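Side-chain contacts in cytochrome P450 268A2 Cyp268A2 (Mycobacterium marinum, PDB 6BLD), which belongs to the cytochrome P450 family of haem proteins and binds (3E,5E)-6,10-dimethylundeca-3,5,9-trien-2-one in a pocket near its haem: residues R177-H182 / Q209-Q214; A217-E222 / D230-L235. All blocks are in the same frame, centred on the assembly; numbering follows the deposited sequence.

In the fold
Both contacts use helix 201-225, the long G helix of the P450 fold, and follow one another along the chain, their centres 15 Å apart. Interaction 1 pairs its middle with helix 177-186, the F helix; interaction 2 pairs its later part with the short helix 231-237. The first is mixed: an exposed arginine lies beside a tyrosine at the surface, valine and leucine meet in the interior, and Gln209 bonds the bound (3E,5E)-6,10-dimethylundeca-3,5,9-trien-2-one. The second is smaller; its three touching residues are all buried and its side-chain contacts are apolar, while polar groups nearby cap the short helix, the Asp230 carboxylate also pairing with Arg223. Helix 247-278 contributes side-chain neighbours to both.

Interaction 1: R177-H182 / Q209-Q214; sequences RERVAH and QMYLHQ. With DXJ ((3E,5E)-6,10-dimethylundeca-3,5,9-trien-2-one), chain C.
Arg179 and Tyr211 meet where the F and G helices of the P450 fold, 177-186 and 201-225, pair in a roughly antiparallel way (139° between the segment axes). The two side chains cross nearly at right angles, yet their flat ends are almost parallel, the guanidinium and ring planes being 18° apart. A bend at chi3 (65°) carries NE and the guanidinium over to Tyr211 CE1, which lies above one face, toward its rim, 3.4 Å from Arg179 CZ. Nearer the backbone, Arg179 CB makes a separate contact, 3.2 Å from Tyr211 OH. Tyrosine suits this boundary, since its ring packs while its hydroxyl hydrogen-bonds to Asp176. Inward from this pair, the backbone N of Val180 comes up at the edge of the tyrosine ring, and Val180 CG2 stands 3.8 Å from Tyr211 CE2. Leu212 CD2 reaches both valine methyls, the nearer being Val180 CG1, anti to the backbone N, at 3.8 Å; such a branched pair fits a buried place. One turn before Leu212, the extended side chain of Gln209 carries its amide to the ligand pocket; Gln209 NE2, also bonded to the carbonyl of Leu95, donates to O14 of the ligand at 2.7 Å.

Interaction 2: A217-E222 / D230-L235; sequences ASLAAE and DLFSAL
The Phe232 ring presents an edge to the backbone of the G helix: Leu219 C and Ala220 N lie close to the ring plane, with Ala220 N 3.5 Å from Phe232 CE2. Leu219 approaches obliquely, neither squarely over a face nor at the edge, its CD2 a close 3.4 Å from Phe232 CD2 and its CB 3.7 Å from Phe232 CE2. The phenyl is thus touched by both the stem and one branch of the leucine. Ala220 suits its place because a lone methyl lets the ring come near the helix; its CB is 4.0 Å from Phe232 CE2. Val170 and Val250, from two other helices, also touch Phe232 and help bury it. At the start of helix 231-237, Asp230 is the N-cap, its carboxylate turned back over the first turn. Its OD1 accepts from Ser233 N at 2.8 Å, met from 43° out of the carboxylate plane, while OD2 forms a salt bridge with Arg223. Packed by its aromatic side chain, the N-capped H helix folds back against the G helix after a short connection, as in the P450 fold.

Interaction 1: R177-H182 / Q209-Q214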
# COMPACT_ATOMS: atom_id res chain seq x y z
N ARG A 177 14.51 0.80 14.40
CA ARG A 177 13.61 1.54 13.53
C ARG A 177 14.01 1.42 12.06
O ARG A 177 13.17 1.13 11.20
CB ARG A 177 13.56 3.01 13.96
CG ARG A 177 12.69 3.25 15.18
CD ARG A 177 12.76 4.68 15.67
NE ARG A 177 11.96 4.88 16.87
CZ ARG A 177 11.05 5.84 17.03
NH1 ARG A 177 10.83 6.70 16.05
NH2 ARG A 177 10.38 5.94 18.16
N GLU A 178 15.29 1.62 11.75
CA GLU A 178 15.72 1.55 10.36
C GLU A 178 15.66 0.13 9.82
O GLU A 178 15.39 -0.07 8.63
CB GLU A 178 17.14 2.12 10.21
CG GLU A 178 17.24 3.62 10.45
CD GLU A 178 16.33 4.42 9.53
OE1 GLU A 178 16.11 4.00 8.37
OE2 GLU A 178 15.84 5.48 9.97
N ARG A 179 15.90 -0.88 10.67
CA ARG A 179 15.82 -2.26 10.21
C ARG A 179 14.38 -2.69 9.96
O ARG A 179 14.11 -3.48 9.06
CB ARG A 179 16.49 -3.19 11.22
CG ARG A 179 17.96 -2.89 11.46
CD ARG A 179 18.49 -3.69 12.63
NE ARG A 179 18.47 -5.13 12.37
CZ ARG A 179 18.90 -6.05 13.23
NH1 ARG A 179 19.38 -5.68 14.41
NH2 ARG A 179 18.85 -7.33 12.91
N VAL A 180 13.43 -2.18 10.76
CA VAL A 180 12.03 -2.50 10.53
C VAL A 180 11.56 -1.91 9.21
O VAL A 180 10.84 -2.56 8.44
CB VAL A 180 11.17 -2.02 11.72
CG1 VAL A 180 9.70 -1.93 11.32
CG2 VAL A 180 11.34 -2.95 12.91
N ALA A 181 11.95 -0.66 8.92
CA ALA A 181 11.60 -0.05 7.65
C ALA A 181 12.21 -0.82 6.48
O ALA A 181 11.57 -0.98 5.43
CB ALA A 181 12.05 1.41 7.62
N HIS A 182 13.44 -1.30 6.64
CA HIS A 182 14.07 -2.09 5.59
C HIS A 182 13.39 -3.44 5.43
O HIS A 182 13.19 -3.91 4.30
CB HIS A 182 15.56 -2.27 5.89
CG HIS A 182 16.24 -3.25 4.99
ND1 HIS A 182 16.38 -4.58 5.31
CD2 HIS A 182 16.84 -3.09 3.78
CE1 HIS A 182 17.02 -5.20 4.34
NE2 HIS A 182 17.31 -4.32 3.40
N GLN A 209 10.76 -11.36 7.52
CA GLN A 209 9.62 -11.68 8.37
C GLN A 209 10.08 -12.14 9.75
O GLN A 209 9.49 -11.78 10.77
CB GLN A 209 8.75 -12.76 7.72
CG GLN A 209 7.73 -12.22 6.75
CD GLN A 209 6.70 -13.26 6.36
OE1 GLN A 209 6.70 -14.37 6.89
NE2 GLN A 209 5.83 -12.92 5.42
N MET A 210 11.15 -12.94 9.79
CA MET A 210 11.66 -13.44 11.07
C MET A 210 12.11 -12.29 11.96
O MET A 210 11.83 -12.28 13.17
CB MET A 210 12.80 -14.42 10.83
CG MET A 210 13.31 -15.10 12.08
SD MET A 210 14.70 -16.20 11.74
CE MET A 210 16.07 -15.12 12.13
N TYR A 211 12.80 -11.30 11.39
CA TYR A 211 13.26 -10.17 12.19
C TYR A 211 12.08 -9.37 12.74
O TYR A 211 12.08 -8.99 13.92
CB TYR A 211 14.17 -9.26 11.36
CG TYR A 211 14.44 -7.93 12.04
CD1 TYR A 211 15.30 -7.84 13.11
CD2 TYR A 211 13.80 -6.77 11.61
CE1 TYR A 211 15.54 -6.63 13.74
CE2 TYR A 211 14.03 -5.56 12.23
CZ TYR A 211 14.91 -5.50 13.29
OH TYR A 211 15.14 -4.30 13.92
N LEU A 212 11.07 -9.11 11.91
CA LEU A 212 9.90 -8.38 12.37
C LEU A 212 9.18 -9.13 13.48
O LEU A 212 8.64 -8.50 14.41
CB LEU A 212 8.96 -8.10 11.20
CG LEU A 212 9.48 -7.11 10.16
CD1 LEU A 212 8.54 -7.04 8.96
CD2 LEU A 212 9.66 -5.73 10.77
N HIS A 213 9.16 -10.46 13.42
CA HIS A 213 8.56 -11.24 14.50
C HIS A 213 9.43 -11.19 15.76
O HIS A 213 8.91 -11.33 16.87
CB HIS A 213 8.34 -12.68 14.05
CG HIS A 213 7.12 -12.86 13.20
ND1 HIS A 213 6.18 -13.83 13.44
CD2 HIS A 213 6.70 -12.18 12.10
CE1 HIS A 213 5.22 -13.75 12.53
NE2 HIS A 213 5.51 -12.76 11.70
N GLN A 214 10.74 -11.01 15.60
CA GLN A 214 11.61 -10.85 16.76
C GLN A 214 11.32 -9.54 17.48
O GLN A 214 11.23 -9.50 18.71
CB GLN A 214 13.08 -10.91 16.34
CG GLN A 214 13.61 -12.32 16.15
CD GLN A 214 13.42 -13.18 17.38
OE1 GLN A 214 13.87 -12.83 18.47
NE2 GLN A 214 12.75 -14.31 17.21
C10 DXJ C . 3.10 -9.03 3.08
C13 DXJ C . 5.55 -11.51 1.50
C01 DXJ C . -2.11 -2.27 2.32
C02 DXJ C . -0.85 -3.12 2.40
C03 DXJ C . -0.82 -4.18 3.19
C04 DXJ C . 0.37 -2.75 1.56
C05 DXJ C . 0.43 -5.05 3.28
C06 DXJ C . 0.11 -6.54 3.15
C07 DXJ C . 1.27 -7.44 3.58
C08 DXJ C . 1.94 -8.12 2.67
C09 DXJ C . 1.65 -7.55 5.05
C11 DXJ C . 3.59 -9.89 2.21
C12 DXJ C . 4.75 -10.80 2.59
O14 DXJ C . 5.03 -10.97 3.73

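Interaction 2: A217-E222 / D230-L235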
# COMPACT_ATOMS: atom_id res chain seq x y z
N ALA A 217 7.91 -9.89 19.24
CA ALA A 217 7.96 -10.65 20.48
C ALA A 217 8.59 -9.84 21.61
O ALA A 217 8.14 -9.91 22.76
CB ALA A 217 8.71 -11.96 20.27
N SER A 218 9.63 -9.07 21.30
CA SER A 218 10.28 -8.25 22.32
C SER A 218 9.38 -7.12 22.79
O SER A 218 9.31 -6.83 23.99
CB SER A 218 11.60 -7.70 21.79
OG SER A 218 12.58 -8.72 21.67
N LEU A 219 8.68 -6.47 21.86
CA LEU A 219 7.79 -5.37 22.24
C LEU A 219 6.55 -5.89 22.95
O LEU A 219 6.06 -5.26 23.90
CB LEU A 219 7.42 -4.55 21.01
CG LEU A 219 7.24 -3.05 21.27
CD1 LEU A 219 8.59 -2.36 21.37
CD2 LEU A 219 6.39 -2.40 20.19
N ALA A 220 6.03 -7.04 22.52
CA ALA A 220 4.86 -7.61 23.18
C ALA A 220 5.17 -7.97 24.63
O ALA A 220 4.38 -7.69 25.54
CB ALA A 220 4.37 -8.84 22.42
N ALA A 221 6.32 -8.61 24.86
CA ALA A 221 6.72 -8.94 26.22
C ALA A 221 6.98 -7.68 27.05
O ALA A 221 6.72 -7.67 28.25
CB ALA A 221 7.96 -9.83 26.21
N GLU A 222 7.49 -6.62 26.42
CA GLU A 222 7.73 -5.38 27.15
C GLU A 222 6.42 -4.71 27.55
O GLU A 222 6.30 -4.20 28.67
CB GLU A 222 8.58 -4.43 26.30
CG GLU A 222 8.70 -3.03 26.89
CD GLU A 222 8.93 -1.97 25.84
OE1 GLU A 222 10.09 -1.82 25.38
OE2 GLU A 222 7.96 -1.27 25.47
N ASP A 230 -0.10 3.26 23.91
CA ASP A 230 0.19 3.17 22.49
C ASP A 230 -0.68 2.12 21.81
O ASP A 230 -1.56 1.50 22.41
CB ASP A 230 1.67 2.86 22.27
CG ASP A 230 2.04 1.47 22.72
OD1 ASP A 230 1.82 0.51 21.95
OD2 ASP A 230 2.53 1.33 23.86
N LEU A 231 -0.40 1.91 20.52
CA LEU A 231 -1.19 0.98 19.71
C LEU A 231 -0.90 -0.47 20.08
O LEU A 231 -1.82 -1.28 20.21
CB LEU A 231 -0.90 1.23 18.24
CG LEU A 231 -1.90 0.74 17.20
CD1 LEU A 231 -1.91 1.73 16.06
CD2 LEU A 231 -1.50 -0.63 16.71
N PHE A 232 0.38 -0.81 20.25
CA PHE A 232 0.75 -2.19 20.56
C PHE A 232 0.34 -2.58 21.97
O PHE A 232 -0.01 -3.74 22.20
CB PHE A 232 2.26 -2.36 20.38
CG PHE A 232 2.66 -3.70 19.84
CD1 PHE A 232 2.04 -4.21 18.71
CD2 PHE A 232 3.65 -4.45 20.45
CE1 PHE A 232 2.41 -5.45 18.20
CE2 PHE A 232 4.02 -5.68 19.95
CZ PHE A 232 3.40 -6.18 18.83
N SER A 233 0.38 -1.64 22.91
CA SER A 233 -0.01 -1.94 24.28
C SER A 233 -1.44 -2.45 24.35
O SER A 233 -1.73 -3.46 25.00
CB SER A 233 0.13 -0.69 25.16
OG SER A 233 1.49 -0.33 25.32
N ALA A 234 -2.36 -1.75 23.68
CA ALA A 234 -3.76 -2.16 23.69
C ALA A 234 -3.95 -3.51 23.01
O ALA A 234 -4.82 -4.29 23.42
CB ALA A 234 -4.63 -1.10 23.03
N LEU A 235 -3.15 -3.81 21.99
CA LEU A 235 -3.30 -5.07 21.27
C LEU A 235 -2.85 -6.25 22.12
O LEU A 235 -3.57 -7.25 22.25
CB LEU A 235 -2.53 -5.02 19.96
CG LEU A 235 -2.48 -6.33 19.17
CD1 LEU A 235 -3.75 -6.50 18.35
CD2 LEU A 235 -1.25 -6.39 18.30